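Local coordinates for transcriptional regulator (Vibrio virus VP882, PDB 7DWM), which binds the small signal molecule 3,5-dimethylpyrazin-2-ol in a PAS-type domain and probably controls transcription through a LuxR-type helix-turn-helix DNA-binding domain, at residues Leu127-Thr130 with Ala131-Glu135; Asn207-Glu210 with Leu211-Ala215; Ala195-Arg198 with Ile199-Phe203; Gln77-Leu80 with Val81-Gly84. All blocks are in the same frame, centred on the assembly; numbering follows the deposited sequence.

Contact 1 of 4, residues Leu127-Thr130 with Ala131-Glu135; sequences LTDT and AGRIE
T130, R133 and I134 meet in the first turns of helix 127-139, which follows strand 119-126, the last of the PAS core. D126, L127 and T128 at this junction resemble the DIT motif of other PAS domains. The OG1 of T128 is hydrogen-bonded to OD2 of D126. The backbone bonds A131 N to L127 O, R133 N to D129 O and I134 N to T130 O are in place. T130 carries much of the side-chain contact. Its OG1 sits between its own N and C (chi1 67°), where it bonds to the carbonyl O of D126. Its methyl CG2, anti to the carbonyl carbon, comes to 3.4 Å from NH1 of R133. The CD1 of I134 folds back toward the same threonine and lies 3.8 Å from T130 CB. D129 and R133 run side by side, their carboxylate and guanidinium planes 45° apart. Their salt bridge is long. The second subunit covers this side of the helix: its I89 packs on T130, and its L237 packs on R133 and I134. R133 bends at chi3 (64°), which carries NH1 back to 3.9 Å from D129 OD2.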
ATOM      1  N   LEU A 127       5.221   6.677  -6.153  1.00 81.80           N
ATOM      2  CA  LEU A 127       5.416   6.476  -4.725  1.00 64.57           C
ATOM      3  C   LEU A 127       6.413   7.440  -4.092  1.00 72.17           C
ATOM      4  O   LEU A 127       6.430   7.557  -2.864  1.00 85.86           O
ATOM      5  CB  LEU A 127       5.853   5.036  -4.451  1.00 58.50           C
ATOM      6  CG  LEU A 127       4.745   3.997  -4.624  1.00 79.33           C
ATOM      7  CD1 LEU A 127       5.047   2.773  -3.788  1.00 83.99           C
ATOM      8  CD2 LEU A 127       3.381   4.578  -4.259  1.00 72.91           C
ATOM      9  N   THR A 128       7.248   8.117  -4.886  1.00 79.46           N
ATOM     10  CA  THR A 128       8.357   8.891  -4.327  1.00 79.01           C
ATOM     11  C   THR A 128       7.882  10.003  -3.391  1.00 92.25           C
ATOM     12  O   THR A 128       8.302  10.072  -2.231  1.00100.30           O
ATOM     13  CB  THR A 128       9.188   9.483  -5.467  1.00 95.71           C
ATOM     14  OG1 THR A 128       8.389  10.427  -6.191  1.00102.51           O
ATOM     15  CG2 THR A 128       9.641   8.392  -6.422  1.00 70.08           C
ATOM     16  N   ASP A 129       7.015  10.893  -3.877  1.00105.45           N
ATOM     17  CA  ASP A 129       6.554  12.011  -3.052  1.00107.83           C
ATOM     18  C   ASP A 129       5.550  11.557  -1.994  1.00118.18           C
ATOM     19  O   ASP A 129       5.610  11.979  -0.824  1.00122.25           O
ATOM     20  CB  ASP A 129       5.951  13.105  -3.937  1.00122.81           C
ATOM     21  CG  ASP A 129       4.766  12.615  -4.749  1.00129.17           C
ATOM     22  OD1 ASP A 129       4.721  11.408  -5.066  1.00118.31           O
ATOM     23  OD2 ASP A 129       3.882  13.438  -5.067  1.00131.10           O
ATOM     24  N   THR A 130       4.616  10.697  -2.394  1.00 99.26           N
ATOM     25  CA  THR A 130       3.555  10.299  -1.486  1.00112.09           C
ATOM     26  C   THR A 130       4.064   9.412  -0.363  1.00110.09           C
ATOM     27  O   THR A 130       3.451   9.392   0.704  1.00115.13           O
ATOM     28  CB  THR A 130       2.442   9.588  -2.256  1.00104.06           C
ATOM     29  OG1 THR A 130       2.932   8.341  -2.766  1.00108.00           O
ATOM     30  CG2 THR A 130       1.964  10.453  -3.413  1.00 99.66           C
ATOM     31  N   ALA A 131       5.197   8.732  -0.546  1.00 98.41           N
ATOM     32  CA  ALA A 131       5.783   7.989   0.563  1.00102.87           C
ATOM     33  C   ALA A 131       6.104   8.920   1.725  1.00 98.79           C
ATOM     34  O   ALA A 131       5.694   8.673   2.863  1.00 98.70           O
ATOM     35  CB  ALA A 131       7.038   7.250   0.091  1.00 89.59           C
ATOM     36  N   GLY A 132       6.791  10.029   1.444  1.00101.42           N
ATOM     37  CA  GLY A 132       7.078  10.993   2.495  1.00 97.39           C
ATOM     38  C   GLY A 132       5.832  11.667   3.043  1.00 95.37           C
ATOM     39  O   GLY A 132       5.712  11.874   4.260  1.00 91.77           O
ATOM     40  N   ARG A 133       4.874  11.993   2.167  1.00103.04           N
ATOM     41  CA  ARG A 133       3.657  12.648   2.654  1.00105.21           C
ATOM     42  C   ARG A 133       2.874  11.743   3.608  1.00 95.76           C
ATOM     43  O   ARG A 133       2.527  12.146   4.734  1.00105.47           O
ATOM     44  CB  ARG A 133       2.785  13.083   1.472  1.00103.08           C
ATOM     45  CG  ARG A 133       3.412  14.172   0.609  1.00105.30           C
ATOM     46  CD  ARG A 133       2.782  14.260  -0.779  1.00112.78           C
ATOM     47  NE  ARG A 133       1.374  14.645  -0.734  1.00111.35           N
ATOM     48  CZ  ARG A 133       0.478  14.301  -1.654  1.00116.45           C
ATOM     49  NH1 ARG A 133       0.847  13.571  -2.697  1.00119.14           N
ATOM     50  NH2 ARG A 133      -0.784  14.694  -1.536  1.00102.23           N
ATOM     51  N   ILE A 134       2.625  10.494   3.201  1.00 82.98           N
ATOM     52  CA  ILE A 134       1.912   9.560   4.067  1.00105.65           C
ATOM     53  C   ILE A 134       2.755   9.208   5.296  1.00 98.60           C
ATOM     54  O   ILE A 134       2.208   8.894   6.351  1.00103.90           O
ATOM     55  CB  ILE A 134       1.457   8.294   3.308  1.00106.46           C
ATOM     56  CG1 ILE A 134       0.387   8.595   2.250  1.00100.84           C
ATOM     57  CG2 ILE A 134       0.871   7.279   4.254  1.00 92.46           C
ATOM     58  CD1 ILE A 134       0.746   8.111   0.865  1.00101.85           C
ATOM     59  N   GLU A 135       4.089   9.262   5.196  1.00 90.93           N
ATOM     60  CA  GLU A 135       4.882   8.932   6.377  1.00109.94           C
ATOM     61  C   GLU A 135       4.746   9.999   7.452  1.00103.78           C
ATOM     62  O   GLU A 135       4.589   9.675   8.640  1.00103.50           O
ATOM     63  CB  GLU A 135       6.349   8.755   6.002  1.00111.02           C
ATOM     64  CG  GLU A 135       7.215   8.407   7.197  1.00109.25           C
ATOM     65  CD  GLU A 135       8.547   9.125   7.183  1.00119.07           C
ATOM     66  OE1 GLU A 135       9.580   8.459   7.385  1.00118.72           O
ATOM     67  OE2 GLU A 135       8.564  10.356   6.978  1.00121.80           O
TER

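Contact 2 of 4, residues Asn207-Glu210 with Leu211-Ala215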
ATOM      1  N   ASN A 207      23.311   1.722  24.518  1.00 71.40           N
ATOM      2  CA  ASN A 207      23.223   0.290  24.274  1.00 68.55           C
ATOM      3  C   ASN A 207      22.329   0.046  23.064  1.00 69.59           C
ATOM      4  O   ASN A 207      21.791   0.981  22.462  1.00 64.71           O
ATOM      5  CB  ASN A 207      22.711  -0.447  25.518  1.00 65.45           C
ATOM      6  CG  ASN A 207      21.433   0.156  26.075  1.00 66.14           C
ATOM      7  OD1 ASN A 207      20.662   0.792  25.357  1.00 79.90           O
ATOM      8  ND2 ASN A 207      21.209  -0.034  27.371  1.00 88.24           N
ATOM      9  N   LYS A 208      22.180  -1.234  22.711  1.00 72.25           N
ATOM     10  CA  LYS A 208      21.373  -1.610  21.553  1.00 58.42           C
ATOM     11  C   LYS A 208      19.933  -1.132  21.695  1.00 60.61           C
ATOM     12  O   LYS A 208      19.310  -0.718  20.712  1.00 65.92           O
ATOM     13  CB  LYS A 208      21.421  -3.122  21.348  1.00 52.36           C
ATOM     14  CG  LYS A 208      22.635  -3.593  20.572  1.00 39.63           C
ATOM     15  CD  LYS A 208      22.785  -5.098  20.663  1.00 60.31           C
ATOM     16  CE  LYS A 208      24.194  -5.531  20.304  1.00 61.60           C
ATOM     17  NZ  LYS A 208      24.281  -7.005  20.115  1.00 87.36           N
ATOM     18  N   ARG A 209      19.379  -1.203  22.908  1.00 68.75           N
ATOM     19  CA  ARG A 209      17.977  -0.840  23.090  1.00 60.09           C
ATOM     20  C   ARG A 209      17.781   0.662  22.925  1.00 58.50           C
ATOM     21  O   ARG A 209      16.807   1.108  22.299  1.00 63.97           O
ATOM     22  CB  ARG A 209      17.508  -1.307  24.470  1.00 63.93           C
ATOM     23  CG  ARG A 209      16.142  -0.804  24.884  1.00 74.66           C
ATOM     24  CD  ARG A 209      16.002  -0.769  26.394  1.00 71.54           C
ATOM     25  NE  ARG A 209      14.606  -0.856  26.810  1.00 88.98           N
ATOM     26  CZ  ARG A 209      14.162  -1.670  27.762  1.00 81.08           C
ATOM     27  NH1 ARG A 209      12.874  -1.686  28.077  1.00 87.41           N
ATOM     28  NH2 ARG A 209      15.008  -2.463  28.405  1.00 93.23           N
ATOM     29  N   GLU A 210      18.721   1.455  23.444  1.00 75.67           N
ATOM     30  CA  GLU A 210      18.690   2.890  23.194  1.00 74.09           C
ATOM     31  C   GLU A 210      18.883   3.190  21.714  1.00 74.25           C
ATOM     32  O   GLU A 210      18.304   4.146  21.189  1.00 67.32           O
ATOM     33  CB  GLU A 210      19.753   3.599  24.030  1.00 72.44           C
ATOM     34  CG  GLU A 210      19.413   5.047  24.347  1.00 88.67           C
ATOM     35  CD  GLU A 210      20.453   5.707  25.224  1.00 91.92           C
ATOM     36  OE1 GLU A 210      21.474   5.055  25.521  1.00 98.26           O
ATOM     37  OE2 GLU A 210      20.252   6.876  25.619  1.00106.59           O
ATOM     38  N   LEU A 211      19.696   2.384  21.024  1.00 68.99           N
ATOM     39  CA  LEU A 211      19.866   2.555  19.584  1.00 58.42           C
ATOM     40  C   LEU A 211      18.554   2.330  18.846  1.00 62.42           C
ATOM     41  O   LEU A 211      18.187   3.108  17.959  1.00 71.25           O
ATOM     42  CB  LEU A 211      20.944   1.605  19.059  1.00 47.65           C
ATOM     43  CG  LEU A 211      20.995   1.446  17.535  1.00 48.01           C
ATOM     44  CD1 LEU A 211      21.288   2.779  16.857  1.00 53.79           C
ATOM     45  CD2 LEU A 211      22.014   0.393  17.118  1.00 39.20           C
ATOM     46  N   ILE A 212      17.844   1.251  19.185  1.00 63.80           N
ATOM     47  CA  ILE A 212      16.549   0.982  18.565  1.00 58.24           C
ATOM     48  C   ILE A 212      15.594   2.143  18.812  1.00 72.57           C
ATOM     49  O   ILE A 212      14.916   2.620  17.893  1.00 80.61           O
ATOM     50  CB  ILE A 212      15.969  -0.347  19.081  1.00 66.78           C
ATOM     51  CG1 ILE A 212      16.777  -1.526  18.534  1.00 57.65           C
ATOM     52  CG2 ILE A 212      14.498  -0.473  18.697  1.00 43.44           C
ATOM     53  CD1 ILE A 212      16.466  -1.862  17.093  1.00 60.15           C
ATOM     54  N   ASP A 213      15.538   2.626  20.056  1.00 66.86           N
ATOM     55  CA  ASP A 213      14.615   3.711  20.380  1.00 63.58           C
ATOM     56  C   ASP A 213      14.964   4.982  19.609  1.00 73.72           C
ATOM     57  O   ASP A 213      14.091   5.620  19.003  1.00 77.89           O
ATOM     58  CB  ASP A 213      14.625   3.970  21.886  1.00 70.96           C
ATOM     59  CG  ASP A 213      13.842   2.930  22.660  1.00 67.31           C
ATOM     60  OD1 ASP A 213      12.870   2.374  22.103  1.00 57.50           O
ATOM     61  OD2 ASP A 213      14.203   2.667  23.826  1.00 61.76           O
ATOM     62  N   MET A 214      16.244   5.361  19.616  1.00 64.00           N
ATOM     63  CA  MET A 214      16.684   6.560  18.911  1.00 62.00           C
ATOM     64  C   MET A 214      16.396   6.460  17.417  1.00 71.21           C
ATOM     65  O   MET A 214      15.872   7.402  16.811  1.00 74.03           O
ATOM     66  CB  MET A 214      18.176   6.788  19.156  1.00 60.71           C
ATOM     67  CG  MET A 214      18.496   7.517  20.448  1.00 55.58           C
ATOM     68  SD  MET A 214      20.275   7.688  20.679  1.00 75.24           S
ATOM     69  CE  MET A 214      20.362   8.038  22.432  1.00 89.50           C
ATOM     70  N   ALA A 215      16.740   5.325  16.804  1.00 64.04           N
ATOM     71  CA  ALA A 215      16.533   5.169  15.369  1.00 64.62           C
ATOM     72  C   ALA A 215      15.052   5.193  15.013  1.00 68.90           C
ATOM     73  O   ALA A 215      14.660   5.798  14.009  1.00 69.21           O
ATOM     74  CB  ALA A 215      17.181   3.873  14.883  1.00 64.56           C
TER
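The guanidinium of R209 and the carboxylate of D213 lie side by side on helix 208-217, the last helix of the LuxR-type helix-turn-helix domain. Their planes are 49° apart. No direct salt bridge joins them, since R209 NE stays 4.6 Å from D213 OD2. They share a partner instead. The hydroxyl of Y221 of the second subunit is hydrogen-bonded to OD2 of D213 and weakly to NE of R209. This places the pair at the dimer interface, where I212 also packs on Y221 of the second subunit.

The carboxylate of E210 is the other flat group with a neighbour. The M214 chain crosses that of E210 at a slant and brings its methyl CE to 3.4 Å from OE2 of E210. The methionine chain is extended beyond CG (chi2 178°), which carries its methyl that far. The OE1 of E210 accepts from the backbone N of G206, which ties the helix start to the preceding turn. L211 is buried and packs on I199 and F203 of helix 189-203.

The backbone bonds L211 N to N207 O, I212 N to K208 O, D213 N to R209 O and M214 N to E210 O hold the first turns. N207 is the N-cap. Its side chain closes the open helix end: OD1 accepts from E210 N at 2.8 Å, nearly straight, with an N-H...O angle of 162°.

Contact 3 of 4, residues Ala195-Arg198 with Ile199-Phe203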
ATOM      1  N   ALA A 195      30.035  -3.495  13.533  1.00 50.07           N
ATOM      2  CA  ALA A 195      29.195  -2.559  12.788  1.00 48.59           C
ATOM      3  C   ALA A 195      28.109  -1.959  13.676  1.00 54.78           C
ATOM      4  O   ALA A 195      27.837  -0.752  13.613  1.00 59.48           O
ATOM      5  CB  ALA A 195      28.575  -3.255  11.577  1.00 38.24           C
ATOM      6  N   ILE A 196      27.472  -2.792  14.503  1.00 54.40           N
ATOM      7  CA  ILE A 196      26.441  -2.304  15.416  1.00 50.94           C
ATOM      8  C   ILE A 196      27.034  -1.325  16.418  1.00 54.92           C
ATOM      9  O   ILE A 196      26.404  -0.325  16.776  1.00 53.14           O
ATOM     10  CB  ILE A 196      25.742  -3.480  16.122  1.00 49.82           C
ATOM     11  CG1 ILE A 196      24.981  -4.335  15.110  1.00 57.11           C
ATOM     12  CG2 ILE A 196      24.785  -2.970  17.192  1.00 36.75           C
ATOM     13  CD1 ILE A 196      24.418  -5.602  15.698  1.00 47.82           C
ATOM     14  N   GLU A 197      28.246  -1.607  16.900  1.00 59.72           N
ATOM     15  CA  GLU A 197      28.901  -0.688  17.825  1.00 52.48           C
ATOM     16  C   GLU A 197      29.117   0.675  17.179  1.00 66.50           C
ATOM     17  O   GLU A 197      28.847   1.717  17.793  1.00 62.16           O
ATOM     18  CB  GLU A 197      30.230  -1.280  18.295  1.00 62.92           C
ATOM     19  CG  GLU A 197      31.138  -0.289  19.001  1.00 63.19           C
ATOM     20  CD  GLU A 197      30.845  -0.183  20.485  1.00 75.98           C
ATOM     21  OE1 GLU A 197      31.508   0.625  21.168  1.00 91.66           O
ATOM     22  OE2 GLU A 197      29.951  -0.910  20.969  1.00 79.42           O
ATOM     23  N   ARG A 198      29.567   0.687  15.921  1.00 50.55           N
ATOM     24  CA  ARG A 198      29.823   1.969  15.271  1.00 55.87           C
ATOM     25  C   ARG A 198      28.524   2.712  14.965  1.00 62.61           C
ATOM     26  O   ARG A 198      28.464   3.941  15.090  1.00 66.48           O
ATOM     27  CB  ARG A 198      30.639   1.763  13.995  1.00 50.43           C
ATOM     28  CG  ARG A 198      32.132   1.660  14.247  1.00 45.15           C
ATOM     29  CD  ARG A 198      32.922   1.628  12.953  1.00 52.37           C
ATOM     30  NE  ARG A 198      33.436   0.294  12.666  1.00 56.41           N
ATOM     31  CZ  ARG A 198      32.792  -0.613  11.940  1.00 80.79           C
ATOM     32  NH1 ARG A 198      33.337  -1.804  11.733  1.00 77.96           N
ATOM     33  NH2 ARG A 198      31.605  -0.329  11.417  1.00 54.27           N
ATOM     34  N   ILE A 199      27.460   1.981  14.621  1.00 52.63           N
ATOM     35  CA  ILE A 199      26.156   2.618  14.427  1.00 56.65           C
ATOM     36  C   ILE A 199      25.664   3.235  15.730  1.00 64.33           C
ATOM     37  O   ILE A 199      25.253   4.404  15.776  1.00 67.89           O
ATOM     38  CB  ILE A 199      25.135   1.602  13.884  1.00 50.92           C
ATOM     39  CG1 ILE A 199      25.483   1.182  12.460  1.00 50.77           C
ATOM     40  CG2 ILE A 199      23.728   2.178  13.945  1.00 45.04           C
ATOM     41  CD1 ILE A 199      24.838  -0.124  12.058  1.00 47.06           C
ATOM     42  N   ARG A 200      25.676   2.441  16.803  1.00 71.19           N
ATOM     43  CA  ARG A 200      25.290   2.911  18.128  1.00 68.78           C
ATOM     44  C   ARG A 200      26.021   4.195  18.499  1.00 71.77           C
ATOM     45  O   ARG A 200      25.406   5.170  18.944  1.00 60.98           O
ATOM     46  CB  ARG A 200      25.568   1.813  19.153  1.00 67.26           C
ATOM     47  CG  ARG A 200      24.690   1.861  20.377  1.00 81.78           C
ATOM     48  CD  ARG A 200      25.356   1.138  21.530  1.00 85.85           C
ATOM     49  NE  ARG A 200      26.418   1.938  22.132  1.00 92.32           N
ATOM     50  CZ  ARG A 200      27.651   1.496  22.355  1.00 93.58           C
ATOM     51  NH1 ARG A 200      27.983   0.255  22.026  1.00 85.53           N
ATOM     52  NH2 ARG A 200      28.553   2.296  22.909  1.00 97.89           N
ATOM     53  N   ASN A 201      27.344   4.210  18.321  1.00 66.86           N
ATOM     54  CA  ASN A 201      28.111   5.393  18.696  1.00 69.42           C
ATOM     55  C   ASN A 201      27.778   6.579  17.801  1.00 64.59           C
ATOM     56  O   ASN A 201      27.757   7.724  18.267  1.00 69.72           O
ATOM     57  CB  ASN A 201      29.605   5.084  18.668  1.00 61.73           C
ATOM     58  CG  ASN A 201      30.075   4.427  19.949  1.00 88.79           C
ATOM     59  OD1 ASN A 201      29.428   4.549  20.991  1.00 82.35           O
ATOM     60  ND2 ASN A 201      31.197   3.721  19.880  1.00 75.95           N
ATOM     61  N   LYS A 202      27.517   6.333  16.514  1.00 66.31           N
ATOM     62  CA  LYS A 202      27.094   7.423  15.643  1.00 45.95           C
ATOM     63  C   LYS A 202      25.765   8.016  16.099  1.00 63.11           C
ATOM     64  O   LYS A 202      25.545   9.224  15.962  1.00 73.80           O
ATOM     65  CB  LYS A 202      27.003   6.935  14.198  1.00 49.82           C
ATOM     66  CG  LYS A 202      28.343   6.935  13.485  1.00 64.95           C
ATOM     67  CD  LYS A 202      28.228   6.481  12.041  1.00 55.16           C
ATOM     68  CE  LYS A 202      29.609   6.306  11.431  1.00 49.06           C
ATOM     69  NZ  LYS A 202      29.562   5.995   9.977  1.00 55.24           N
ATOM     70  N   PHE A 203      24.871   7.187  16.640  1.00 81.33           N
ATOM     71  CA  PHE A 203      23.615   7.697  17.179  1.00 66.83           C
ATOM     72  C   PHE A 203      23.787   8.349  18.544  1.00 59.69           C
ATOM     73  O   PHE A 203      22.911   9.112  18.968  1.00 58.92           O
ATOM     74  CB  PHE A 203      22.583   6.574  17.288  1.00 68.88           C
ATOM     75  CG  PHE A 203      21.788   6.359  16.036  1.00 54.09           C
ATOM     76  CD1 PHE A 203      20.498   6.851  15.925  1.00 50.49           C
ATOM     77  CD2 PHE A 203      22.332   5.665  14.968  1.00 46.03           C
ATOM     78  CE1 PHE A 203      19.764   6.652  14.770  1.00 56.60           C
ATOM     79  CE2 PHE A 203      21.603   5.464  13.812  1.00 51.06           C
ATOM     80  CZ  PHE A 203      20.318   5.957  13.712  1.00 59.58           C
TER
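E197 crosses over both R200 and N201 on one face of helix 189-203. Its carboxylate stands nearly perpendicular to each partner, 78° from the guanidinium plane and 79° from the amide plane. The two oxygens divide the work. OE2 of E197 meets R200 NH1 at the edge of the guanidinium, near its plane, in a salt bridge modelled at 2.5 Å, whose hydrogen bond is weak. OE1 takes a weak bond from N201 ND2 at 3.4 Å. A bend in the glutamate at chi2 (86°) turns the carboxylate along the helix toward both partners. R200 has a second hold: its NE is hydrogen-bonded to the carbonyl O of A205, past the helix end.

R198 and K202 lie on another flank, one turn apart. R198 NH2 and K202 NZ are 6.8 Å apart. Both form salt bridges with E165 of helix 163-172, which probably eases the repulsion between them. K202 NZ is also hydrogen-bonded to the carbonyl O of N160.

The buried side is apolar. I199 lays its CD1 along the turn, 3.4 Å from A195 O, and packs on V168 and L211. The ring of F203 has I199 O at its edge, in plane, and meets Y220 edge-to-face. Backbone bonds from I199 N to A195 O through K202 N to R198 O keep the helix regular. One polar face and one core face suit helix 189-203, which by its place in the LuxR-type helix-turn-helix fold is probably the recognition helix.

Contact 4 of 4, residues Gln77-Leu80 with Val81-Gly84; sequences QDRL and VEQG
The backbone of Q77-L80 is the last turn of helix 71-80, and V81-G84 follows it as a type I beta turn. Q77 O marks the passage from one to the other. It accepts from L80 N and also from V81 N, the latter at 3.2 Å and nearly in line with the carbonyl. Q83 N then bonds to R79 O at 3.1 Å. Within the turn, G84 N bonds to V81 O, which closes it.

R79 and E82 provide the main side-chain contact. They lie side by side and point the same way, with guanidinium and carboxylate planes 33° apart. The grip is side-on. NE of R79 gives a bond to OE1 of E82 at 2.7 Å, and NH1 gives one to OE2 at 3.0 Å. Each oxygen is met on its syn side. NH1 also makes a weak bond to OE1. The arginine reaches its partner by bending at chi2 (-95°) and chi3 (90°), so the guanidinium folds back along the helix end. CB of D78 lies against one face of that group.

V81 CG1 sits against the helix end, 3.3 Å from D78 O, and V81 packs on T120 of strand 119-126. D78 is buried. Its carboxylate forms salt bridges with K31 and K107 and a hydrogen bond with T120. Q77 OE1 also accepts from K107. K31 and K107 line the pocket for 3,5-dimethylpyrazin-2-ol, and the D78 side chain comes within about 4 Å of the ligand. D78 thus probably acts as a second-shell residue, holding the two lysines from a helix end just behind the PAS-type ligand pocket.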
ATOM      1  N   GLN A  77       5.017 -10.472 -16.775  1.00112.07           N
ATOM      2  CA  GLN A  77       3.987 -10.135 -15.803  1.00106.64           C
ATOM      3  C   GLN A  77       2.628 -10.100 -16.485  1.00108.27           C
ATOM      4  O   GLN A  77       1.663 -10.713 -16.015  1.00100.47           O
ATOM      5  CB  GLN A  77       4.307  -8.789 -15.145  1.00 96.60           C
ATOM      6  CG  GLN A  77       5.746  -8.653 -14.655  1.00 93.27           C
ATOM      7  CD  GLN A  77       6.205  -7.206 -14.570  1.00 89.36           C
ATOM      8  OE1 GLN A  77       5.466  -6.285 -14.920  1.00 85.10           O
ATOM      9  NE2 GLN A  77       7.434  -7.000 -14.104  1.00 76.55           N
ATOM     10  N   ASP A  78       2.569  -9.451 -17.651  1.00 99.81           N
ATOM     11  CA  ASP A  78       1.335  -9.276 -18.404  1.00103.31           C
ATOM     12  C   ASP A  78       0.635 -10.581 -18.752  1.00106.63           C
ATOM     13  O   ASP A  78      -0.508 -10.533 -19.220  1.00106.90           O
ATOM     14  CB  ASP A  78       1.620  -8.506 -19.685  1.00 92.73           C
ATOM     15  CG  ASP A  78       1.700  -7.027 -19.454  1.00102.92           C
ATOM     16  OD1 ASP A  78       0.705  -6.461 -18.959  1.00101.31           O
ATOM     17  OD2 ASP A  78       2.759  -6.434 -19.756  1.00116.36           O
ATOM     18  N   ARG A  79       1.274 -11.735 -18.561  1.00102.78           N
ATOM     19  CA  ARG A  79       0.579 -12.980 -18.854  1.00103.93           C
ATOM     20  C   ARG A  79       0.155 -13.730 -17.597  1.00107.40           C
ATOM     21  O   ARG A  79      -0.862 -14.434 -17.632  1.00119.69           O
ATOM     22  CB  ARG A  79       1.449 -13.880 -19.741  1.00 99.81           C
ATOM     23  CG  ARG A  79       2.085 -13.142 -20.922  1.00109.52           C
ATOM     24  CD  ARG A  79       1.238 -13.275 -22.177  1.00100.05           C
ATOM     25  NE  ARG A  79       0.257 -12.197 -22.278  1.00112.50           N
ATOM     26  CZ  ARG A  79       0.527 -10.979 -22.735  1.00104.07           C
ATOM     27  NH1 ARG A  79      -0.429 -10.063 -22.786  1.00 90.92           N
ATOM     28  NH2 ARG A  79       1.750 -10.677 -23.146  1.00 97.27           N
ATOM     29  N   LEU A  80       0.801 -13.465 -16.456  1.00103.24           N
ATOM     30  CA  LEU A  80       0.456 -14.160 -15.222  1.00111.50           C
ATOM     31  C   LEU A  80      -0.671 -13.470 -14.488  1.00117.59           C
ATOM     32  O   LEU A  80      -1.334 -14.096 -13.656  1.00117.58           O
ATOM     33  CB  LEU A  80       1.675 -14.230 -14.298  1.00111.68           C
ATOM     34  CG  LEU A  80       2.482 -15.529 -14.383  1.00107.50           C
ATOM     35  CD1 LEU A  80       3.328 -15.801 -13.102  1.00105.06           C
ATOM     36  CD2 LEU A  80       1.579 -16.708 -14.764  1.00108.50           C
ATOM     37  N   VAL A  81      -0.910 -12.205 -14.815  1.00117.04           N
ATOM     38  CA  VAL A  81      -2.206 -11.592 -14.567  1.00116.95           C
ATOM     39  C   VAL A  81      -3.292 -12.262 -15.400  1.00121.52           C
ATOM     40  O   VAL A  81      -4.397 -12.528 -14.902  1.00125.31           O
ATOM     41  CB  VAL A  81      -2.111 -10.074 -14.830  1.00112.27           C
ATOM     42  CG1 VAL A  81      -1.545  -9.792 -16.205  1.00114.57           C
ATOM     43  CG2 VAL A  81      -3.458  -9.428 -14.676  1.00112.79           C
ATOM     44  N   GLU A  82      -3.014 -12.532 -16.681  1.00124.21           N
ATOM     45  CA  GLU A  82      -4.079 -12.960 -17.584  1.00112.28           C
ATOM     46  C   GLU A  82      -4.575 -14.361 -17.258  1.00115.63           C
ATOM     47  O   GLU A  82      -5.750 -14.670 -17.492  1.00105.37           O
ATOM     48  CB  GLU A  82      -3.617 -12.873 -19.040  1.00107.01           C
ATOM     49  CG  GLU A  82      -3.949 -11.529 -19.696  1.00113.00           C
ATOM     50  CD  GLU A  82      -3.003 -11.178 -20.829  1.00114.11           C
ATOM     51  OE1 GLU A  82      -2.319 -12.094 -21.326  1.00103.82           O
ATOM     52  OE2 GLU A  82      -2.940  -9.992 -21.221  1.00111.85           O
ATOM     53  N   GLN A  83      -3.737 -15.172 -16.623  1.00120.85           N
ATOM     54  CA  GLN A  83      -4.211 -16.525 -16.246  1.00121.39           C
ATOM     55  C   GLN A  83      -4.798 -16.481 -14.835  1.00133.51           C
ATOM     56  O   GLN A  83      -4.708 -17.507 -14.143  1.00136.03           O
ATOM     57  CB  GLN A  83      -3.071 -17.534 -16.291  1.00116.67           C
ATOM     58  CG  GLN A  83      -2.724 -17.986 -17.694  1.00115.45           C
ATOM     59  CD  GLN A  83      -1.255 -18.303 -17.768  1.00124.81           C
ATOM     60  OE1 GLN A  83      -0.759 -19.160 -17.047  1.00132.42           O
ATOM     61  NE2 GLN A  83      -0.543 -17.594 -18.630  1.00121.58           N
ATOM     62  N   GLY A  84      -5.305 -15.323 -14.401  1.00133.21           N
ATOM     63  CA  GLY A  84      -5.908 -15.230 -13.056  1.00127.31           C
ATOM     64  C   GLY A  84      -6.870 -14.066 -12.892  1.00130.03           C
ATOM     65  O   GLY A  84      -6.740 -13.065 -13.616  1.00125.07           O
TER

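Contact 4 lies beside the bound 3,5-dimethylpyrazin-2-ol. The L127 side chain of contact 1 is about 13 Å from the ligand. These two contacts lie on opposite sides of the chain's centre, with centres 29 Å apart. Contacts 2 and 3 belong to the LuxR-type domain, and their centres are 10 Å apart. They touch directly: L211 CD1 is 3.6 Å from F203 CD2, and M214 SD is 3.5 Å from F203 O. Both are more than 40 Å from contact 4, centre to centre. Contacts 1 and 2 do not touch each other, but both meet the second subunit. Dimerisation therefore involves both the helix after the PAS-type sheet and the DNA-binding region.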